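Local coordinates for protein 4-amino-4-deoxy-L-arabinose transferase or related glycosyltransferases of PMT family (Cupriavidus metallidurans, PDB 5EZM) that probably transfers 4-amino-4-deoxy-L-arabinose from a polyprenyl phosphate carrier to lipid A, as a zinc-binding membrane glycosyltransferase of the GT-C fold, at residues A[101-106]-A[110-115]; A[73-78]-A[96-101]. All coordinates share one frame; numbering follows the deposited sequence.

Contact 1 of 2, residues A[101-106]-A[110-115]; sequences ELFGLG and ARLAVA. With MPG ([(Z)-octadec-9-enyl] (2R)-2,3-bis(oxidanyl)propanoate), chain B.
F103 and L112 meet through a single methyl: CD2 of the leucine lies 3.9 Å from CE2 of the phenylalanine and slightly farther from its CD2, an oblique approach on one flank of the ring. The two side chains cross at about a right angle. F103 carries its CG beside the backbone N and anti to the carbonyl carbon (chi1 -43°), a torsion that sets one ring face over CB of L102, 3.5 Å from the plane beneath its centre. L112 reaches it with CG anti to the backbone N (chi1 -156°). W108, in the short helix 107-110, also meets the F103 ring.

The second link is backbone. N of A110 donates to O of G106 over 3.1 Å, and CB of A110 also lies 3.4 Å from that oxygen. G106 is the N-cap of helix 107-110, and this bond spans its first turn. E101, bent at chi2, runs alongside MPG (chain B), its OE1 nearest, 3.5 Å from C7. The whole is a helix-to-helix connection into the predicted transmembrane helix starting at L112, with R111 held by a salt bridge to E59 and by the carbonyls of L49 and R52. The turn is thus held by the G106-A110 main-chain bond and by Q109 NE2 on O of F103, while between side chains these two segments touch only through the F103-L112 hydrocarbon.

Contact 2 of 2, residues A[73-78]-A[96-101]; sequences GDWVTI and TVVGYE. With MPG ([(Z)-octadec-9-enyl] (2R)-2,3-bis(oxidanyl)propanoate), chain B; MPG ([(Z)-octadec-9-enyl] (2R)-2,3-bis(oxidanyl)propanoate), chain C; MPG ([(Z)-octadec-9-enyl] (2R)-2,3-bis(oxidanyl)propanoate), chain H.
Apolar contact joins W75 to two successive valines of helix 91-103. V97 points CG1 at the six-membered part of the indole, 3.5 Å from CZ2, the two side chains coming from opposite directions; the methyl stands oblique to the ring. V98 uses CG2 instead, which reaches CH2 of W75 at 3.8 Å, again obliquely. Both valines have nearly the same rotamer, CG1 anti to the backbone N (chi1 165° in V97); because they are successive on the helix and point different ways, they meet the indole with different branches.

Bound lipid also packs on the indole. C6 of MPG (chain C) sits over the centre of one ring face, 3.5 Å above the plane, and C3 of MPG (chain B) approaches CH2 of W75 obliquely at 3.6 Å. The same chain B molecule runs on past CG2 of V98, whose CG1 looks toward MPG (chain H). An alanine in place of W75 would probably leave V97 and V98 without their partner from the loop and C6 of MPG (chain C) without the ring face beneath it.

Side-chain hydrogen bonds of D74 brace the loop from within. Its OD1 accepts from N of V76 and from N of T77, each at 3.1 Å, both from the same face of the carboxylate: the first on its anti side, the second from well above the plane (57°). This is an Asx turn within an Asx motif, and it grips the backbone just after W75.

The loop follows helix 58-72 and leads into strand 79-80. W94, one turn before V98 in helix 91-103, meets the W75 ring and bonds to its carbonyl, while V76 packs on helix 236-257.

In the fold
From the N terminus, the chain leaves helix 58-72 into the loop 73-78, forms the two-stranded hairpin 79-80 and 83-84, and enters helix 91-103. Contact 2 closes this 17-residue excursion by bringing the loop back onto that helix. Contact 1 follows in series, closing the tight turn through helix 107-110 that sends the chain into helix 112-133. Neither loop encloses the other; both use the C-terminal half of helix 91-103, contact 2 through V97 and V98 and contact 1 through F103 near its end. Their centres lie 11 Å apart, and Y100 bridges them, packing on L105 and A110. MPG (chain B) touches both, so helix 91-103 ties turn, loop and lipid together.

Contact 1 of 2, residues A[101-106]-A[110-115]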
loop_
_atom_site.group_PDB
_atom_site.type_symbol
_atom_site.label_atom_id
_atom_site.label_comp_id
_atom_site.label_asym_id
_atom_site.label_seq_id
_atom_site.Cartn_x
_atom_site.Cartn_y
_atom_site.Cartn_z
ATOM N N GLU A 101 -3.562 -18.623 -6.533
ATOM C CA GLU A 101 -3.544 -20.075 -6.640
ATOM C C GLU A 101 -4.252 -20.733 -5.463
ATOM O O GLU A 101 -4.879 -21.784 -5.630
ATOM C CB GLU A 101 -2.100 -20.574 -6.741
ATOM C CG GLU A 101 -1.963 -22.087 -6.791
ATOM C CD GLU A 101 -2.578 -22.688 -8.040
ATOM O OE1 GLU A 101 -2.568 -22.017 -9.093
ATOM O OE2 GLU A 101 -3.070 -23.834 -7.969
ATOM N N LEU A 102 -4.178 -20.137 -4.274
ATOM C CA LEU A 102 -4.843 -20.759 -3.132
ATOM C C LEU A 102 -6.337 -20.449 -3.093
ATOM O O LEU A 102 -7.149 -21.344 -2.833
ATOM C CB LEU A 102 -4.176 -20.323 -1.825
ATOM C CG LEU A 102 -2.754 -20.849 -1.612
ATOM C CD1 LEU A 102 -2.288 -20.584 -0.193
ATOM C CD2 LEU A 102 -2.676 -22.332 -1.946
ATOM N N PHE A 103 -6.723 -19.198 -3.356
ATOM C CA PHE A 103 -8.087 -18.755 -3.101
ATOM C C PHE A 103 -8.772 -18.131 -4.314
ATOM O O PHE A 103 -9.834 -17.514 -4.156
ATOM C CB PHE A 103 -8.104 -17.759 -1.937
ATOM C CG PHE A 103 -7.224 -18.155 -0.788
ATOM C CD1 PHE A 103 -7.566 -19.219 0.030
ATOM C CD2 PHE A 103 -6.058 -17.459 -0.520
ATOM C CE1 PHE A 103 -6.757 -19.585 1.095
ATOM C CE2 PHE A 103 -5.241 -17.822 0.541
ATOM C CZ PHE A 103 -5.593 -18.885 1.349
ATOM N N GLY A 104 -8.205 -18.265 -5.510
ATOM C CA GLY A 104 -8.836 -17.734 -6.705
ATOM C C GLY A 104 -8.809 -16.213 -6.752
ATOM O O GLY A 104 -8.362 -15.530 -5.831
ATOM N N LEU A 105 -9.307 -15.681 -7.867
ATOM C CA LEU A 105 -9.313 -14.243 -8.081
ATOM C C LEU A 105 -10.391 -13.576 -7.240
ATOM O O LEU A 105 -11.445 -14.156 -6.966
ATOM C CB LEU A 105 -9.541 -13.917 -9.555
ATOM C CG LEU A 105 -8.480 -14.427 -10.524
ATOM C CD1 LEU A 105 -8.906 -14.156 -11.960
ATOM C CD2 LEU A 105 -7.151 -13.768 -10.224
ATOM N N GLY A 106 -10.121 -12.342 -6.839
ATOM C CA GLY A 106 -11.071 -11.589 -6.047
ATOM C C GLY A 106 -10.408 -10.381 -5.428
ATOM O O GLY A 106 -9.186 -10.203 -5.488
ATOM N N ALA A 110 -6.530 -10.087 -3.903
ATOM C CA ALA A 110 -5.626 -9.107 -4.487
ATOM C C ALA A 110 -5.010 -8.189 -3.439
ATOM O O ALA A 110 -3.971 -7.575 -3.706
ATOM C CB ALA A 110 -6.367 -8.283 -5.539
ATOM N N ARG A 111 -5.626 -8.082 -2.263
ATOM C CA ARG A 111 -5.110 -7.271 -1.168
ATOM C C ARG A 111 -4.410 -8.106 -0.110
ATOM O O ARG A 111 -4.146 -7.606 0.987
ATOM C CB ARG A 111 -6.242 -6.460 -0.532
ATOM C CG ARG A 111 -6.804 -5.378 -1.449
ATOM C CD ARG A 111 -7.739 -4.438 -0.715
ATOM N NE ARG A 111 -9.139 -4.755 -0.958
ATOM C CZ ARG A 111 -9.950 -4.030 -1.722
ATOM N NH1 ARG A 111 -9.501 -2.936 -2.323
ATOM N NH2 ARG A 111 -11.215 -4.397 -1.882
ATOM N N LEU A 112 -4.094 -9.365 -0.416
ATOM C CA LEU A 112 -3.585 -10.269 0.609
ATOM C C LEU A 112 -2.141 -9.941 0.976
ATOM O O LEU A 112 -1.761 -10.008 2.154
ATOM C CB LEU A 112 -3.714 -11.712 0.125
ATOM C CG LEU A 112 -3.772 -12.782 1.210
ATOM C CD1 LEU A 112 -4.981 -12.557 2.102
ATOM C CD2 LEU A 112 -3.814 -14.166 0.582
ATOM N N ALA A 113 -1.323 -9.580 -0.017
ATOM C CA ALA A 113 0.079 -9.275 0.244
ATOM C C ALA A 113 0.223 -8.105 1.210
ATOM O O ALA A 113 1.062 -8.138 2.118
ATOM C CB ALA A 113 0.803 -8.980 -1.068
ATOM N N VAL A 114 -0.595 -7.063 1.040
ATOM C CA VAL A 114 -0.456 -5.897 1.906
ATOM C C VAL A 114 -1.002 -6.183 3.300
ATOM O O VAL A 114 -0.474 -5.668 4.294
ATOM C CB VAL A 114 -1.124 -4.666 1.265
ATOM C CG1 VAL A 114 -0.405 -4.299 -0.017
ATOM C CG2 VAL A 114 -2.589 -4.926 0.986
ATOM N N ALA A 115 -2.049 -7.006 3.410
ATOM C CA ALA A 115 -2.576 -7.340 4.731
ATOM C C ALA A 115 -1.569 -8.164 5.520
ATOM O O ALA A 115 -1.285 -7.870 6.691
ATOM C CB ALA A 115 -3.901 -8.089 4.601
HETATM C C2 MPG B . 4.004 -21.291 -5.214
HETATM C C3 MPG B . 3.855 -21.511 -6.714
HETATM C C4 MPG B . 2.451 -21.183 -7.196
HETATM C C5 MPG B . 2.096 -21.879 -8.521
HETATM C C6 MPG B . 0.952 -21.170 -9.263
HETATM C C7 MPG B . 0.628 -21.840 -10.611
HETATM C C8 MPG B . 0.201 -20.813 -11.687
HETATM C C9 MPG B . -0.062 -21.469 -13.066
HETATM C C1 MPG B . 5.448 -21.456 -4.731
#

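Contact 2 of 2, residues A[73-78]-A[96-101]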
loop_
_atom_site.group_PDB
_atom_site.type_symbol
_atom_site.label_atom_id
_atom_site.label_comp_id
_atom_site.label_asym_id
_atom_site.label_seq_id
_atom_site.Cartn_x
_atom_site.Cartn_y
_atom_site.Cartn_z
ATOM N N GLY A 73 1.788 -17.983 -16.099
ATOM C CA GLY A 73 2.852 -18.752 -15.491
ATOM C C GLY A 73 4.228 -18.136 -15.605
ATOM O O GLY A 73 5.175 -18.659 -15.001
ATOM N N ASP A 74 4.376 -17.044 -16.352
ATOM C CA ASP A 74 5.662 -16.367 -16.497
ATOM C C ASP A 74 5.868 -15.472 -15.282
ATOM O O ASP A 74 5.337 -14.362 -15.215
ATOM C CB ASP A 74 5.701 -15.564 -17.793
ATOM C CG ASP A 74 7.102 -15.111 -18.160
ATOM O OD1 ASP A 74 7.987 -15.097 -17.281
ATOM O OD2 ASP A 74 7.318 -14.765 -19.339
ATOM N N TRP A 75 6.645 -15.954 -14.315
ATOM C CA TRP A 75 6.951 -15.200 -13.108
ATOM C C TRP A 75 8.180 -14.314 -13.258
ATOM O O TRP A 75 8.634 -13.737 -12.266
ATOM C CB TRP A 75 7.154 -16.150 -11.924
ATOM C CG TRP A 75 5.901 -16.804 -11.422
ATOM C CD1 TRP A 75 4.802 -17.155 -12.154
ATOM C CD2 TRP A 75 5.616 -17.177 -10.067
ATOM N NE1 TRP A 75 3.854 -17.729 -11.338
ATOM C CE2 TRP A 75 4.331 -17.754 -10.053
ATOM C CE3 TRP A 75 6.326 -17.081 -8.865
ATOM C CZ2 TRP A 75 3.743 -18.233 -8.886
ATOM C CZ3 TRP A 75 5.740 -17.558 -7.708
ATOM C CH2 TRP A 75 4.462 -18.126 -7.726
ATOM N N VAL A 76 8.729 -14.195 -14.463
ATOM C CA VAL A 76 9.939 -13.420 -14.712
ATOM C C VAL A 76 9.631 -12.134 -15.472
ATOM O O VAL A 76 9.989 -11.041 -15.030
ATOM C CB VAL A 76 10.990 -14.267 -15.464
ATOM C CG1 VAL A 76 12.241 -13.444 -15.734
ATOM C CG2 VAL A 76 11.319 -15.523 -14.674
ATOM N N THR A 77 8.970 -12.248 -16.621
ATOM C CA THR A 77 8.664 -11.097 -17.466
ATOM C C THR A 77 7.316 -10.532 -17.038
ATOM O O THR A 77 6.261 -11.040 -17.428
ATOM C CB THR A 77 8.667 -11.498 -18.937
ATOM O OG1 THR A 77 9.875 -12.214 -19.230
ATOM C CG2 THR A 77 8.589 -10.263 -19.830
ATOM N N ILE A 78 7.354 -9.474 -16.223
ATOM C CA ILE A 78 6.133 -8.835 -15.750
ATOM C C ILE A 78 5.411 -8.175 -16.919
ATOM O O ILE A 78 6.031 -7.517 -17.767
ATOM C CB ILE A 78 6.462 -7.811 -14.650
ATOM C CG1 ILE A 78 7.153 -8.494 -13.472
ATOM C CG2 ILE A 78 5.208 -7.096 -14.180
ATOM C CD1 ILE A 78 7.675 -7.521 -12.434
ATOM N N THR A 96 0.959 -12.157 -4.468
ATOM C CA THR A 96 -0.430 -12.085 -4.905
ATOM C C THR A 96 -0.803 -13.295 -5.750
ATOM O O THR A 96 -1.927 -13.798 -5.656
ATOM C CB THR A 96 -0.683 -10.792 -5.687
ATOM O OG1 THR A 96 -0.288 -9.659 -4.900
ATOM C CG2 THR A 96 -2.165 -10.666 -6.036
ATOM N N VAL A 97 0.131 -13.789 -6.564
ATOM C CA VAL A 97 -0.168 -14.920 -7.438
ATOM C C VAL A 97 -0.312 -16.199 -6.626
ATOM O O VAL A 97 -1.182 -17.033 -6.910
ATOM C CB VAL A 97 0.903 -15.062 -8.534
ATOM C CG1 VAL A 97 0.798 -16.420 -9.201
ATOM C CG2 VAL A 97 0.739 -13.971 -9.575
ATOM N N VAL A 98 0.538 -16.384 -5.611
ATOM C CA VAL A 98 0.331 -17.513 -4.708
ATOM C C VAL A 98 -1.049 -17.422 -4.068
ATOM O O VAL A 98 -1.779 -18.421 -3.973
ATOM C CB VAL A 98 1.450 -17.576 -3.652
ATOM C CG1 VAL A 98 1.162 -18.673 -2.643
ATOM C CG2 VAL A 98 2.790 -17.815 -4.322
ATOM N N GLY A 99 -1.441 -16.216 -3.647
ATOM C CA GLY A 99 -2.782 -16.031 -3.115
ATOM C C GLY A 99 -3.861 -16.427 -4.106
ATOM O O GLY A 99 -4.851 -17.066 -3.738
ATOM N N TYR A 100 -3.681 -16.058 -5.378
ATOM C CA TYR A 100 -4.639 -16.436 -6.414
ATOM C C TYR A 100 -4.717 -17.951 -6.564
ATOM O O TYR A 100 -5.806 -18.515 -6.723
ATOM C CB TYR A 100 -4.251 -15.800 -7.751
ATOM C CG TYR A 100 -4.520 -14.318 -7.870
ATOM C CD1 TYR A 100 -5.391 -13.672 -7.003
ATOM C CD2 TYR A 100 -3.911 -13.567 -8.867
ATOM C CE1 TYR A 100 -5.642 -12.314 -7.123
ATOM C CE2 TYR A 100 -4.155 -12.214 -8.998
ATOM C CZ TYR A 100 -5.020 -11.589 -8.123
ATOM O OH TYR A 100 -5.259 -10.236 -8.254
ATOM N N GLU A 101 -3.562 -18.623 -6.533
ATOM C CA GLU A 101 -3.544 -20.075 -6.640
ATOM C C GLU A 101 -4.252 -20.733 -5.463
ATOM O O GLU A 101 -4.879 -21.784 -5.630
ATOM C CB GLU A 101 -2.100 -20.574 -6.741
ATOM C CG GLU A 101 -1.963 -22.087 -6.791
ATOM C CD GLU A 101 -2.578 -22.688 -8.040
ATOM O OE1 GLU A 101 -2.568 -22.017 -9.093
ATOM O OE2 GLU A 101 -3.070 -23.834 -7.969
HETATM C C2 MPG B . 4.004 -21.291 -5.214
HETATM C C3 MPG B . 3.855 -21.511 -6.714
HETATM C C4 MPG B . 2.451 -21.183 -7.196
HETATM C C5 MPG B . 2.096 -21.879 -8.521
HETATM C C6 MPG B . 0.952 -21.170 -9.263
HETATM C C7 MPG B . 0.628 -21.840 -10.611
HETATM C C8 MPG B . 0.201 -20.813 -11.687
HETATM C C9 MPG B . -0.062 -21.469 -13.066
HETATM C C1 MPG B . 5.448 -21.456 -4.731
HETATM C C2 MPG C . 4.000 -22.980 -13.729
HETATM C C3 MPG C . 4.240 -22.450 -12.321
HETATM C C4 MPG C . 5.395 -21.464 -12.265
HETATM C C5 MPG C . 6.023 -21.379 -10.864
HETATM C C6 MPG C . 7.072 -20.262 -10.756
HETATM C C1 MPG C . 3.120 -24.233 -13.737
HETATM C C2 MPG H . 4.523 -16.523 -0.664
HETATM C C3 MPG H . 4.475 -16.224 0.831
HETATM C C4 MPG H . 3.064 -16.120 1.397
HETATM C C5 MPG H . 1.955 -16.181 0.330
HETATM C C6 MPG H . 0.542 -16.164 0.940
HETATM C C7 MPG H . -0.556 -15.943 -0.118
HETATM C C1 MPG H . 5.942 -16.445 -1.237
#